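Local coordinates for protein aeromonas extracellular serine protease (Aeromonas sobria, PDB 3WQB) that cleaves peptide bonds after paired basic residues, one of them lysine, as a secreted, calcium-binding serine protease of the furin subfamily and a probable virulence factor, at residues A[145-150]-A[156-161]; A[211-216]-A[340-345]; A[230-235]-A[509-514]; A[347-352]-A[421-426]; A[491-496]-A[588-593]. The protein carries 1 engineered substitution. One frame throughout, in Å; residues are numbered along the deposited sequence.

Interaction 1 of 5, residues A[145-150]-A[156-161]; sequences NLLDDN and KDWLYA
L146 lays its CD1 methyl over one face of the W158 indole, crossing it obliquely, and this is where the contact is tightest. Its CD1 stands 3.7 Å from the centroid of the W158 six-membered ring and only 13° off the ring normal, a CH-pi contact over the face, while CB and CG of L146 follow the same ring toward CZ3. The other branch, CD2, reaches the helix itself, 3.7 Å from D157 O and 3.8 Å from A161 CB. One leucine thus fills the angle between indole and helix, with CD1 also 3.7 Å from D157 CB. V77 of the neighbouring strand 73-77 packs on L146, W158 and A161 and closes this core.

The packing thins along the loop. L147 reaches the indole obliquely, CD2 to W158 CH2 at 4.1 Å, and also packs on an apolar side chain of the other protein chain. Beyond it D149 and N150 are solvent-exposed; there N150 N donates to D148 OD1 in an Asx turn. L147 is also backbone-bonded to D78. The type I turn from N145 to D148 opens the loop from strand 140-144 to helix 155-164, a strand-loop-helix connection of the parallel alpha/beta subtilisin fold, beside the predicted charge-relay residues.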
# COMPACT_ATOMS: atom_id res chain seq x y z
N ASN A 145 -7.93 -7.04 14.11
CA ASN A 145 -8.93 -7.23 13.06
C ASN A 145 -9.63 -5.95 12.61
O ASN A 145 -10.87 -5.88 12.56
CB ASN A 145 -9.94 -8.32 13.46
CG ASN A 145 -10.80 -7.93 14.66
OD1 ASN A 145 -10.43 -7.06 15.44
ND2 ASN A 145 -11.94 -8.59 14.81
N LEU A 146 -8.82 -4.94 12.26
CA LEU A 146 -9.33 -3.65 11.80
C LEU A 146 -10.30 -3.75 10.62
O LEU A 146 -11.17 -2.89 10.46
CB LEU A 146 -8.15 -2.74 11.41
CG LEU A 146 -7.66 -1.78 12.49
CD1 LEU A 146 -8.68 -0.65 12.70
CD2 LEU A 146 -7.33 -2.48 13.81
N LEU A 147 -10.12 -4.77 9.79
CA LEU A 147 -10.89 -4.92 8.54
C LEU A 147 -12.05 -5.89 8.65
O LEU A 147 -12.68 -6.22 7.65
CB LEU A 147 -9.96 -5.34 7.39
CG LEU A 147 -8.68 -4.54 7.17
CD1 LEU A 147 -7.87 -5.13 6.02
CD2 LEU A 147 -8.96 -3.08 6.93
N ASP A 148 -12.35 -6.35 9.87
CA ASP A 148 -13.56 -7.15 10.10
C ASP A 148 -14.76 -6.36 9.55
O ASP A 148 -14.80 -5.13 9.67
CB ASP A 148 -13.75 -7.44 11.59
CG ASP A 148 -14.93 -8.36 11.88
OD1 ASP A 148 -16.09 -7.89 11.89
OD2 ASP A 148 -14.70 -9.56 12.11
N ASP A 149 -15.72 -7.07 8.96
CA ASP A 149 -16.91 -6.42 8.39
C ASP A 149 -17.62 -5.51 9.40
O ASP A 149 -18.23 -4.51 9.02
CB ASP A 149 -17.92 -7.46 7.86
CG ASP A 149 -17.45 -8.19 6.58
OD1 ASP A 149 -16.38 -7.85 6.02
OD2 ASP A 149 -18.17 -9.12 6.13
N ASN A 150 -17.55 -5.85 10.69
CA ASN A 150 -18.21 -5.07 11.73
C ASN A 150 -17.32 -4.05 12.43
O ASN A 150 -17.74 -3.41 13.40
CB ASN A 150 -18.85 -5.99 12.77
CG ASN A 150 -20.05 -6.72 12.22
OD1 ASN A 150 -20.64 -6.32 11.22
ND2 ASN A 150 -20.41 -7.81 12.88
N LYS A 156 -9.01 5.22 17.03
CA LYS A 156 -8.44 4.65 18.25
C LYS A 156 -7.92 3.23 18.00
O LYS A 156 -6.92 2.82 18.57
CB LYS A 156 -9.47 4.66 19.39
CG LYS A 156 -10.63 3.70 19.24
CD LYS A 156 -11.43 3.60 20.55
CE LYS A 156 -12.65 2.71 20.38
NZ LYS A 156 -13.54 2.75 21.56
N ASP A 157 -8.59 2.51 17.10
CA ASP A 157 -8.19 1.14 16.78
C ASP A 157 -7.00 1.09 15.82
O ASP A 157 -6.12 0.22 15.96
CB ASP A 157 -9.39 0.35 16.24
CG ASP A 157 -10.47 0.17 17.29
OD1 ASP A 157 -10.13 0.09 18.49
OD2 ASP A 157 -11.65 0.10 16.90
N TRP A 158 -6.94 2.03 14.86
CA TRP A 158 -5.73 2.14 14.02
C TRP A 158 -4.50 2.41 14.89
O TRP A 158 -3.48 1.74 14.75
CB TRP A 158 -5.86 3.23 12.95
CG TRP A 158 -6.84 2.92 11.85
CD1 TRP A 158 -7.98 3.62 11.56
CD2 TRP A 158 -6.75 1.87 10.89
NE1 TRP A 158 -8.61 3.06 10.46
CE2 TRP A 158 -7.89 1.98 10.04
CE3 TRP A 158 -5.84 0.83 10.65
CZ2 TRP A 158 -8.13 1.09 8.99
CZ3 TRP A 158 -6.09 -0.06 9.61
CH2 TRP A 158 -7.22 0.09 8.78
N LEU A 159 -4.60 3.38 15.80
CA LEU A 159 -3.53 3.67 16.74
C LEU A 159 -3.13 2.42 17.54
O LEU A 159 -1.94 2.11 17.67
CB LEU A 159 -3.97 4.78 17.69
CG LEU A 159 -4.09 6.18 17.08
CD1 LEU A 159 -4.73 7.11 18.08
CD2 LEU A 159 -2.72 6.70 16.63
N TYR A 160 -4.13 1.71 18.06
CA TYR A 160 -3.89 0.54 18.89
C TYR A 160 -3.06 -0.52 18.16
O TYR A 160 -2.16 -1.14 18.74
CB TYR A 160 -5.20 -0.06 19.42
CG TYR A 160 -4.98 -0.99 20.58
CD1 TYR A 160 -4.63 -2.34 20.38
CD2 TYR A 160 -5.07 -0.53 21.89
CE1 TYR A 160 -4.38 -3.18 21.46
CE2 TYR A 160 -4.84 -1.36 22.96
CZ TYR A 160 -4.49 -2.69 22.74
OH TYR A 160 -4.24 -3.52 23.80
N ALA A 161 -3.38 -0.71 16.88
CA ALA A 161 -2.79 -1.78 16.07
C ALA A 161 -1.44 -1.42 15.47
O ALA A 161 -0.64 -2.31 15.18
CB ALA A 161 -3.75 -2.15 14.96

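Interaction 2 of 5, residues A[211-216]-A[340-345]; sequences AYIKAA and PSTSGA
The long helix 335-352, which carries the predicted charge-relay serine position near its start (A336 in this engineered protein), packs on the central parallel sheet of the subtilisin domain, and I213 of strand 211-215 is the strand's point of contact with residues 340-345. The isoleucine points at the helix and divides its two branches between adjacent residues. CG2 meets T342, 3.7 Å from T342 CB and 3.8 Å from T342 CG2, in a purely apolar touch. CG1 lies beside the backbone N (chi1 -40°) and comes to 3.5 Å from S343 OG; I213 CB follows at 3.7 Å from the same oxygen.

I213 therefore packs its carbons against the S343 hydroxyl, and no hydrogen bond crosses the interface. The buried polar ends have partners of their own: S343 OG is bonded to N175 OD1 on the adjacent strand 173-179, and T342 OG1 to A338 O one turn back in the helix. T342 OG1 sits beside its own backbone N as it turns to A338 O, while CB and CG2 of T342 face I213. On the strand side, backbone hydrogen bonds to F174 and Q176 hold I213 in the sheet.

With every touching residue buried, this is the helix-on-sheet packing typical of the subtilase alpha/beta core.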
# COMPACT_ATOMS: atom_id res chain seq x y z
N ALA A 211 9.49 -1.61 10.59
CA ALA A 211 9.22 -1.48 9.17
C ALA A 211 7.73 -1.64 8.87
O ALA A 211 7.15 -2.70 9.12
CB ALA A 211 10.01 -2.52 8.41
N TYR A 212 7.12 -0.56 8.38
CA TYR A 212 5.75 -0.61 7.86
C TYR A 212 5.77 -1.08 6.42
O TYR A 212 6.50 -0.52 5.61
CB TYR A 212 5.08 0.78 7.98
CG TYR A 212 4.85 1.16 9.41
CD1 TYR A 212 5.86 1.76 10.17
CD2 TYR A 212 3.62 0.92 10.02
CE1 TYR A 212 5.66 2.09 11.51
CE2 TYR A 212 3.40 1.24 11.36
CZ TYR A 212 4.43 1.83 12.10
OH TYR A 212 4.22 2.16 13.41
N ILE A 213 5.00 -2.13 6.13
CA ILE A 213 4.91 -2.73 4.79
C ILE A 213 3.48 -2.56 4.31
O ILE A 213 2.53 -2.76 5.09
CB ILE A 213 5.29 -4.23 4.82
CG1 ILE A 213 6.50 -4.49 5.75
CG2 ILE A 213 5.49 -4.76 3.40
CD1 ILE A 213 7.81 -3.83 5.32
N LYS A 214 3.30 -2.20 3.04
CA LYS A 214 2.03 -1.70 2.57
C LYS A 214 1.69 -2.20 1.16
O LYS A 214 2.50 -2.07 0.24
CB LYS A 214 2.07 -0.17 2.59
CG LYS A 214 0.80 0.54 2.15
CD LYS A 214 -0.38 0.23 3.08
CE LYS A 214 -1.51 1.21 2.87
NZ LYS A 214 -2.13 1.08 1.52
N ALA A 215 0.49 -2.76 1.00
CA ALA A 215 0.03 -3.23 -0.31
C ALA A 215 -0.18 -2.06 -1.27
O ALA A 215 -0.80 -1.05 -0.90
CB ALA A 215 -1.26 -4.00 -0.14
N ALA A 216 0.31 -2.20 -2.50
CA ALA A 216 0.10 -1.15 -3.50
C ALA A 216 -1.33 -1.02 -3.98
O ALA A 216 -1.72 0.04 -4.47
CB ALA A 216 0.99 -1.39 -4.69
N PRO A 340 2.87 -9.58 2.90
CA PRO A 340 3.48 -10.51 3.86
C PRO A 340 4.73 -11.20 3.32
O PRO A 340 5.59 -11.60 4.09
CB PRO A 340 2.36 -11.53 4.15
CG PRO A 340 1.44 -11.42 2.97
CD PRO A 340 1.47 -9.95 2.63
N SER A 341 4.83 -11.34 2.00
CA SER A 341 6.09 -11.83 1.41
C SER A 341 7.25 -10.92 1.79
O SER A 341 8.33 -11.39 2.13
CB SER A 341 5.95 -11.98 -0.10
OG SER A 341 5.02 -13.00 -0.41
N THR A 342 7.00 -9.61 1.75
CA THR A 342 7.99 -8.61 2.12
C THR A 342 8.18 -8.54 3.64
O THR A 342 9.31 -8.43 4.10
CB THR A 342 7.59 -7.24 1.54
OG1 THR A 342 7.43 -7.38 0.12
CG2 THR A 342 8.63 -6.18 1.83
N SER A 343 7.09 -8.63 4.40
CA SER A 343 7.17 -8.69 5.87
C SER A 343 8.04 -9.85 6.32
O SER A 343 8.88 -9.70 7.20
CB SER A 343 5.76 -8.80 6.49
OG SER A 343 5.03 -7.61 6.25
N GLY A 344 7.82 -11.02 5.72
CA GLY A 344 8.63 -12.19 6.00
C GLY A 344 10.09 -11.99 5.64
O GLY A 344 10.98 -12.31 6.43
N ALA A 345 10.35 -11.42 4.46
CA ALA A 345 11.72 -11.13 4.02
C ALA A 345 12.42 -10.19 5.00
O ALA A 345 13.57 -10.40 5.39
CB ALA A 345 11.72 -10.54 2.62

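Interaction 3 of 5, residues A[230-235]-A[509-514]; sequences LNRTGN and SLVGQS
V511 meets two residues of strand 228-233 with its two methyl groups. CG2 faces L230, lying 4.0 Å from L230 CD2 in an apolar touch, while CG1 approaches the guanidinium of R232 obliquely, 3.7 Å from R232 NH2. The valine thus lies between a leucine branch and the guanidinium of an arginine, one methyl to each. With chi1 at -62°, CG1 lies beside the backbone N on the R232 side and CG2 turns to L230.

The polar end of R232 is anchored outside the two segments. Its chain is extended from CG to NE; NE and NH2 are bound by the loop before 509, NE donating to F507 O and NH2 to N508 O, and NH1 makes a salt bridge to E576 of strand 571-576. The guanidinium is thereby held between that loop and strand 571-576, and V511 packs beside a head already gripped by several bonds.

The contact joins the subtilisin domain to the P-domain, the pairing that defines furin-like proteases. Strand 228-233 also pairs antiparallel with strand 559-565, forming a sheet to which both domains contribute strands.

Further out, the turn before the helix places V511. L510 is the centre of an inverse gamma turn, V511 occupies the N-cap position of helix 512-520, and S509 OG is bonded to V182 O of the protease domain. L574 and E576 of strand 571-576 pack on V511 as well, and L563 of strand 559-565 touches L230.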
# COMPACT_ATOMS: atom_id res chain seq x y z
N LEU A 230 -15.52 -0.45 -10.81
CA LEU A 230 -15.25 0.38 -11.98
C LEU A 230 -14.08 -0.16 -12.77
O LEU A 230 -13.08 -0.58 -12.20
CB LEU A 230 -14.94 1.83 -11.58
CG LEU A 230 -15.96 2.63 -10.77
CD1 LEU A 230 -15.79 2.35 -9.28
CD2 LEU A 230 -15.78 4.13 -11.07
N ASN A 231 -14.20 -0.12 -14.10
CA ASN A 231 -13.10 -0.43 -14.99
C ASN A 231 -13.30 0.32 -16.30
O ASN A 231 -14.44 0.62 -16.67
CB ASN A 231 -13.01 -1.94 -15.26
CG ASN A 231 -14.17 -2.46 -16.10
OD1 ASN A 231 -15.27 -2.68 -15.60
ND2 ASN A 231 -13.92 -2.67 -17.38
N ARG A 232 -12.21 0.62 -16.99
CA ARG A 232 -12.29 1.26 -18.30
C ARG A 232 -12.73 0.25 -19.33
O ARG A 232 -12.34 -0.91 -19.29
CB ARG A 232 -10.95 1.87 -18.71
CG ARG A 232 -10.50 2.98 -17.77
CD ARG A 232 -9.39 3.83 -18.35
NE ARG A 232 -9.17 5.03 -17.53
CZ ARG A 232 -9.95 6.11 -17.58
NH1 ARG A 232 -10.97 6.15 -18.43
NH2 ARG A 232 -9.71 7.15 -16.81
N THR A 233 -13.58 0.70 -20.24
CA THR A 233 -13.92 -0.09 -21.41
C THR A 233 -13.23 0.57 -22.59
O THR A 233 -12.82 1.73 -22.52
CB THR A 233 -15.44 -0.20 -21.61
OG1 THR A 233 -15.72 -1.02 -22.76
CG2 THR A 233 -16.09 1.16 -21.79
N GLY A 234 -13.04 -0.18 -23.67
CA GLY A 234 -12.42 0.37 -24.85
C GLY A 234 -11.00 -0.12 -25.03
O GLY A 234 -10.56 -1.07 -24.37
N ASN A 235 -10.29 0.54 -25.93
CA ASN A 235 -8.95 0.13 -26.31
C ASN A 235 -7.88 1.18 -26.01
O ASN A 235 -7.05 1.50 -26.86
CB ASN A 235 -8.92 -0.27 -27.79
CG ASN A 235 -9.69 -1.55 -28.07
OD1 ASN A 235 -9.86 -2.41 -27.18
ND2 ASN A 235 -10.18 -1.69 -29.30
N SER A 509 -7.85 6.26 -12.17
CA SER A 509 -9.21 6.12 -11.68
C SER A 509 -9.84 7.38 -11.08
O SER A 509 -10.91 7.30 -10.48
CB SER A 509 -9.29 4.96 -10.67
OG SER A 509 -8.64 5.30 -9.46
N LEU A 510 -9.18 8.53 -11.24
CA LEU A 510 -9.76 9.79 -10.74
C LEU A 510 -10.89 10.30 -11.63
O LEU A 510 -10.88 11.44 -12.10
CB LEU A 510 -8.68 10.87 -10.56
CG LEU A 510 -7.60 10.55 -9.52
CD1 LEU A 510 -6.56 11.65 -9.51
CD2 LEU A 510 -8.22 10.36 -8.14
N VAL A 511 -11.90 9.45 -11.81
CA VAL A 511 -13.04 9.74 -12.69
C VAL A 511 -14.23 10.35 -11.94
O VAL A 511 -15.33 10.48 -12.50
CB VAL A 511 -13.48 8.45 -13.43
CG1 VAL A 511 -12.35 7.91 -14.32
CG2 VAL A 511 -13.96 7.37 -12.43
N GLY A 512 -14.01 10.74 -10.69
CA GLY A 512 -15.06 11.25 -9.82
C GLY A 512 -15.76 12.50 -10.30
O GLY A 512 -16.91 12.74 -9.93
N GLN A 513 -15.09 13.31 -11.11
CA GLN A 513 -15.74 14.51 -11.65
C GLN A 513 -16.86 14.13 -12.60
O GLN A 513 -17.94 14.73 -12.56
CB GLN A 513 -14.73 15.42 -12.34
CG GLN A 513 -13.67 15.97 -11.41
CD GLN A 513 -12.47 16.51 -12.17
OE1 GLN A 513 -11.86 15.81 -12.98
NE2 GLN A 513 -12.13 17.76 -11.91
N SER A 514 -16.61 13.12 -13.44
CA SER A 514 -17.63 12.59 -14.34
C SER A 514 -18.74 11.88 -13.57
O SER A 514 -19.92 12.04 -13.90
CB SER A 514 -17.00 11.66 -15.37
OG SER A 514 -16.13 12.38 -16.23

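Interaction 4 of 5, residues A[347-352]-A[421-426]; sequences ALLMSA and KALELA
Helix segments 347-352 and 421-426 run in nearly the same direction, with a signed crossing angle of -27° and their axes 10.5 Å from each other at closest approach. L349 and L423 are the nearest pair along the backbone, with CA atoms 6.7 Å apart. That spacing is bridged by leucine branches that meet each other and two alanine methyls, and no hydrogen bond passes from one helix to the other.

L349 extends its branches toward the partner helix: CD2 reaches 3.6 Å from L423 CD2, and it also touches A422, with L349 CD2 3.8 Å from A422 CB. CD1 of L349 flanks the same methyl at 4.1 Å, so A422 sits against the fork of the leucine. The two leucines pass obliquely, and the same L423 CD2 also lies 3.5 Å from A352 CB. In L423 the side chain leaves with CG beside the backbone N (chi1 -72°), which carries CD2 up to the last turn of the first helix.

This is the end of the long helix that begins at the active site of the subtilisin fold. Helix 419-426, which follows helix 358-368 and several short strands in the chain, lies alongside it. L365 and S368 of helix 358-368 pack on L349 and A422 respectively, while W61 and A62 of helix 60-64 pack on L423.

On the first helix itself, S351 OG donates to L348 O at 2.8 Å, tilted 25° from the carbonyl plane; the same oxygen also accepts the backbone bond from A352 N. S351 OG is bonded to G69 N too, tying this last turn to the adjoining loop.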
# COMPACT_ATOMS: atom_id res chain seq x y z
N ALA A 347 11.61 -9.79 8.15
CA ALA A 347 11.84 -10.51 9.40
C ALA A 347 13.09 -11.39 9.31
O ALA A 347 13.85 -11.50 10.27
CB ALA A 347 10.63 -11.33 9.77
N LEU A 348 13.32 -11.99 8.15
CA LEU A 348 14.54 -12.78 7.96
C LEU A 348 15.78 -11.90 8.14
O LEU A 348 16.70 -12.23 8.90
CB LEU A 348 14.55 -13.46 6.58
CG LEU A 348 13.50 -14.56 6.38
CD1 LEU A 348 13.62 -15.18 5.00
CD2 LEU A 348 13.64 -15.63 7.45
N LEU A 349 15.79 -10.76 7.46
CA LEU A 349 16.94 -9.88 7.53
C LEU A 349 17.16 -9.37 8.94
O LEU A 349 18.29 -9.35 9.43
CB LEU A 349 16.77 -8.71 6.57
CG LEU A 349 16.68 -9.05 5.08
CD1 LEU A 349 16.59 -7.78 4.30
CD2 LEU A 349 17.84 -9.90 4.61
N MET A 350 16.08 -8.95 9.59
CA MET A 350 16.17 -8.47 10.96
C MET A 350 16.69 -9.54 11.90
O MET A 350 17.45 -9.24 12.82
CB MET A 350 14.81 -7.96 11.44
CG MET A 350 14.36 -6.67 10.79
SD MET A 350 12.70 -6.28 11.33
CE MET A 350 12.56 -4.60 10.70
N SER A 351 16.29 -10.79 11.69
CA SER A 351 16.75 -11.85 12.59
C SER A 351 18.24 -12.14 12.41
O SER A 351 18.91 -12.49 13.38
CB SER A 351 15.92 -13.13 12.43
OG SER A 351 16.17 -13.81 11.21
N ALA A 352 18.74 -11.98 11.19
CA ALA A 352 20.15 -12.21 10.86
C ALA A 352 21.04 -11.05 11.32
O ALA A 352 22.19 -11.27 11.71
CB ALA A 352 20.32 -12.42 9.37
N LYS A 421 20.70 -12.64 -1.52
CA LYS A 421 21.63 -11.58 -1.91
C LYS A 421 21.60 -10.43 -0.91
O LYS A 421 22.65 -9.86 -0.59
CB LYS A 421 21.36 -11.10 -3.33
CG LYS A 421 22.43 -10.17 -3.89
CD LYS A 421 22.18 -9.86 -5.35
CE LYS A 421 23.19 -8.83 -5.84
NZ LYS A 421 23.02 -8.56 -7.29
N ALA A 422 20.42 -10.11 -0.38
CA ALA A 422 20.33 -9.10 0.67
C ALA A 422 21.18 -9.50 1.87
O ALA A 422 21.87 -8.67 2.45
CB ALA A 422 18.87 -8.87 1.08
N LEU A 423 21.13 -10.78 2.23
CA LEU A 423 21.96 -11.29 3.33
C LEU A 423 23.45 -11.26 3.03
O LEU A 423 24.25 -11.00 3.92
CB LEU A 423 21.53 -12.70 3.73
CG LEU A 423 20.19 -12.79 4.46
CD1 LEU A 423 19.71 -14.23 4.47
CD2 LEU A 423 20.31 -12.25 5.87
N GLU A 424 23.82 -11.55 1.79
CA GLU A 424 25.22 -11.42 1.36
C GLU A 424 25.71 -9.98 1.53
O GLU A 424 26.79 -9.73 2.04
CB GLU A 424 25.37 -11.86 -0.09
CG GLU A 424 26.80 -11.88 -0.60
CD GLU A 424 26.88 -12.42 -2.00
OE1 GLU A 424 26.61 -11.65 -2.95
OE2 GLU A 424 27.19 -13.62 -2.16
N LEU A 425 24.89 -9.02 1.12
CA LEU A 425 25.27 -7.62 1.22
C LEU A 425 25.28 -7.17 2.68
O LEU A 425 26.12 -6.37 3.08
CB LEU A 425 24.34 -6.73 0.40
CG LEU A 425 24.35 -6.85 -1.13
CD1 LEU A 425 23.45 -5.79 -1.75
CD2 LEU A 425 25.76 -6.72 -1.68
N ALA A 426 24.37 -7.72 3.48
CA ALA A 426 24.23 -7.32 4.88
C ALA A 426 25.48 -7.59 5.71
O ALA A 426 25.79 -6.84 6.63
CB ALA A 426 23.01 -7.98 5.52

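Interaction 5 of 5, residues A[491-496]-A[588-593]; sequences IELVSP and WSLRVL
W588 begins the contact, where its indole reaches across to L493: CZ3 lies 3.9 Å from L493 CD1 and CH2 4.1 Å from the same methyl. The methyl comes at the ring obliquely, and the two side chains cross at about a right angle. With chi1 at 69° W588 tucks CG between its own N and C, and the indole extends toward strand 489-494 with CZ3 and CH2 leading. In the five-membered ring of the indole, NE1 is hydrogen-bonded to S462 OG on strand 460-466.

The two segments belong to separate antiparallel sheets, strand 583-595 in one and strand 489-494 in the other, and the contact lies in the layer between them. This is the beta-sandwich core of the P-domain, and the gap is spanned by side chains alone, since the nearest CA atoms, of L493 and L590, are 10.1 Å apart.

Two positions further along, L590 again points inward. Its CD1 meets the other branch of L493, CD2, at 4.4 Å, a looser touch than that of the tryptophan. L493, whose CG is anti to the backbone N (chi1 -174°), thus gives one methyl to each of the two inward-facing residues. V475 and V477 of strand 471-482 pack on L493 too, and L549 and W547 of strand 545-553 pack on W588 and L590 respectively.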
# COMPACT_ATOMS: atom_id res chain seq x y z
N ILE A 491 1.75 13.67 -14.75
CA ILE A 491 2.57 14.45 -13.82
C ILE A 491 3.92 13.77 -13.65
O ILE A 491 3.99 12.59 -13.27
CB ILE A 491 1.85 14.62 -12.46
CG1 ILE A 491 0.47 15.24 -12.67
CG2 ILE A 491 2.71 15.43 -11.47
CD1 ILE A 491 -0.34 15.45 -11.38
N GLU A 492 4.99 14.51 -13.93
CA GLU A 492 6.35 13.98 -13.95
C GLU A 492 7.29 14.91 -13.20
O GLU A 492 7.09 16.12 -13.17
CB GLU A 492 6.79 13.82 -15.41
CG GLU A 492 7.99 12.91 -15.67
CD GLU A 492 8.09 12.45 -17.13
OE1 GLU A 492 9.09 11.76 -17.46
OE2 GLU A 492 7.19 12.75 -17.96
N LEU A 493 8.33 14.34 -12.61
CA LEU A 493 9.33 15.09 -11.85
C LEU A 493 10.72 14.81 -12.42
O LEU A 493 11.04 13.67 -12.75
CB LEU A 493 9.28 14.71 -10.38
CG LEU A 493 10.15 15.50 -9.40
CD1 LEU A 493 9.70 16.96 -9.32
CD2 LEU A 493 10.14 14.87 -8.02
N VAL A 494 11.53 15.87 -12.53
CA VAL A 494 12.88 15.78 -13.09
C VAL A 494 13.90 16.25 -12.04
O VAL A 494 13.74 17.32 -11.45
CB VAL A 494 13.02 16.63 -14.39
CG1 VAL A 494 14.36 16.35 -15.08
CG2 VAL A 494 11.86 16.38 -15.38
N SER A 495 14.92 15.44 -11.80
CA SER A 495 15.95 15.77 -10.81
C SER A 495 17.06 16.63 -11.43
O SER A 495 17.14 16.77 -12.65
CB SER A 495 16.55 14.48 -10.24
OG SER A 495 17.41 13.85 -11.18
N PRO A 496 17.95 17.19 -10.59
CA PRO A 496 19.09 17.96 -11.10
C PRO A 496 19.95 17.18 -12.11
O PRO A 496 20.52 17.78 -13.02
CB PRO A 496 19.89 18.30 -9.83
CG PRO A 496 18.85 18.35 -8.76
CD PRO A 496 17.85 17.27 -9.12
N TRP A 588 2.91 23.75 -6.17
CA TRP A 588 3.40 22.45 -5.78
C TRP A 588 4.43 22.64 -4.69
O TRP A 588 4.97 23.74 -4.52
CB TRP A 588 3.96 21.66 -6.97
CG TRP A 588 5.23 22.18 -7.56
CD1 TRP A 588 5.42 23.37 -8.22
CD2 TRP A 588 6.50 21.51 -7.58
NE1 TRP A 588 6.71 23.48 -8.63
CE2 TRP A 588 7.40 22.35 -8.26
CE3 TRP A 588 6.96 20.29 -7.07
CZ2 TRP A 588 8.74 22.00 -8.47
CZ3 TRP A 588 8.29 19.94 -7.28
CH2 TRP A 588 9.16 20.79 -7.98
N SER A 589 4.70 21.56 -3.96
CA SER A 589 5.70 21.57 -2.91
C SER A 589 6.57 20.34 -3.04
O SER A 589 6.11 19.28 -3.45
CB SER A 589 5.04 21.61 -1.53
OG SER A 589 4.27 22.78 -1.36
N LEU A 590 7.84 20.50 -2.67
CA LEU A 590 8.83 19.43 -2.77
C LEU A 590 9.48 19.17 -1.42
O LEU A 590 9.93 20.11 -0.76
CB LEU A 590 9.91 19.80 -3.80
CG LEU A 590 11.08 18.84 -3.98
CD1 LEU A 590 10.62 17.48 -4.52
CD2 LEU A 590 12.12 19.44 -4.91
N ARG A 591 9.52 17.90 -1.04
CA ARG A 591 10.27 17.48 0.14
C ARG A 591 11.26 16.40 -0.23
O ARG A 591 10.89 15.34 -0.75
CB ARG A 591 9.35 17.00 1.27
CG ARG A 591 10.14 16.72 2.53
CD ARG A 591 9.25 16.53 3.72
NE ARG A 591 9.86 17.15 4.88
CZ ARG A 591 9.33 17.15 6.10
NH1 ARG A 591 8.17 16.54 6.32
NH2 ARG A 591 9.97 17.76 7.10
N VAL A 592 12.53 16.68 0.03
CA VAL A 592 13.57 15.67 -0.17
C VAL A 592 13.88 14.97 1.17
O VAL A 592 14.13 15.62 2.18
CB VAL A 592 14.84 16.30 -0.76
CG1 VAL A 592 15.89 15.24 -1.01
CG2 VAL A 592 14.53 17.01 -2.07
N LEU A 593 13.84 13.63 1.15
CA LEU A 593 14.20 12.80 2.30
C LEU A 593 15.48 12.05 1.94
O LEU A 593 15.54 11.40 0.91
CB LEU A 593 13.07 11.81 2.61
CG LEU A 593 11.72 12.42 2.96
CD1 LEU A 593 10.86 12.59 1.73
CD2 LEU A 593 11.03 11.51 3.96

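Overall arrangement
Interactions 1, 2 and 4 belong to the protease part of the chain, interaction 5 to the P-domain, and interaction 3 joins the two. Interactions 2 and 4 share helix 335-352, with centres about 15 Å apart, and touch where A211 CB packs on M350 CE. Interaction 1, first along the chain, lies about 18 Å from interaction 2, centre to centre; it follows strand 140-144, at the edge of the parallel sheet that includes strand 211-215. Interaction 4 falls between the two segments of interaction 3, yet their centres are about 42 Å apart. Interaction 3 alternates with 2 and 5 along the chain and bridges both parts, consistent with protease and P-domain being packed together.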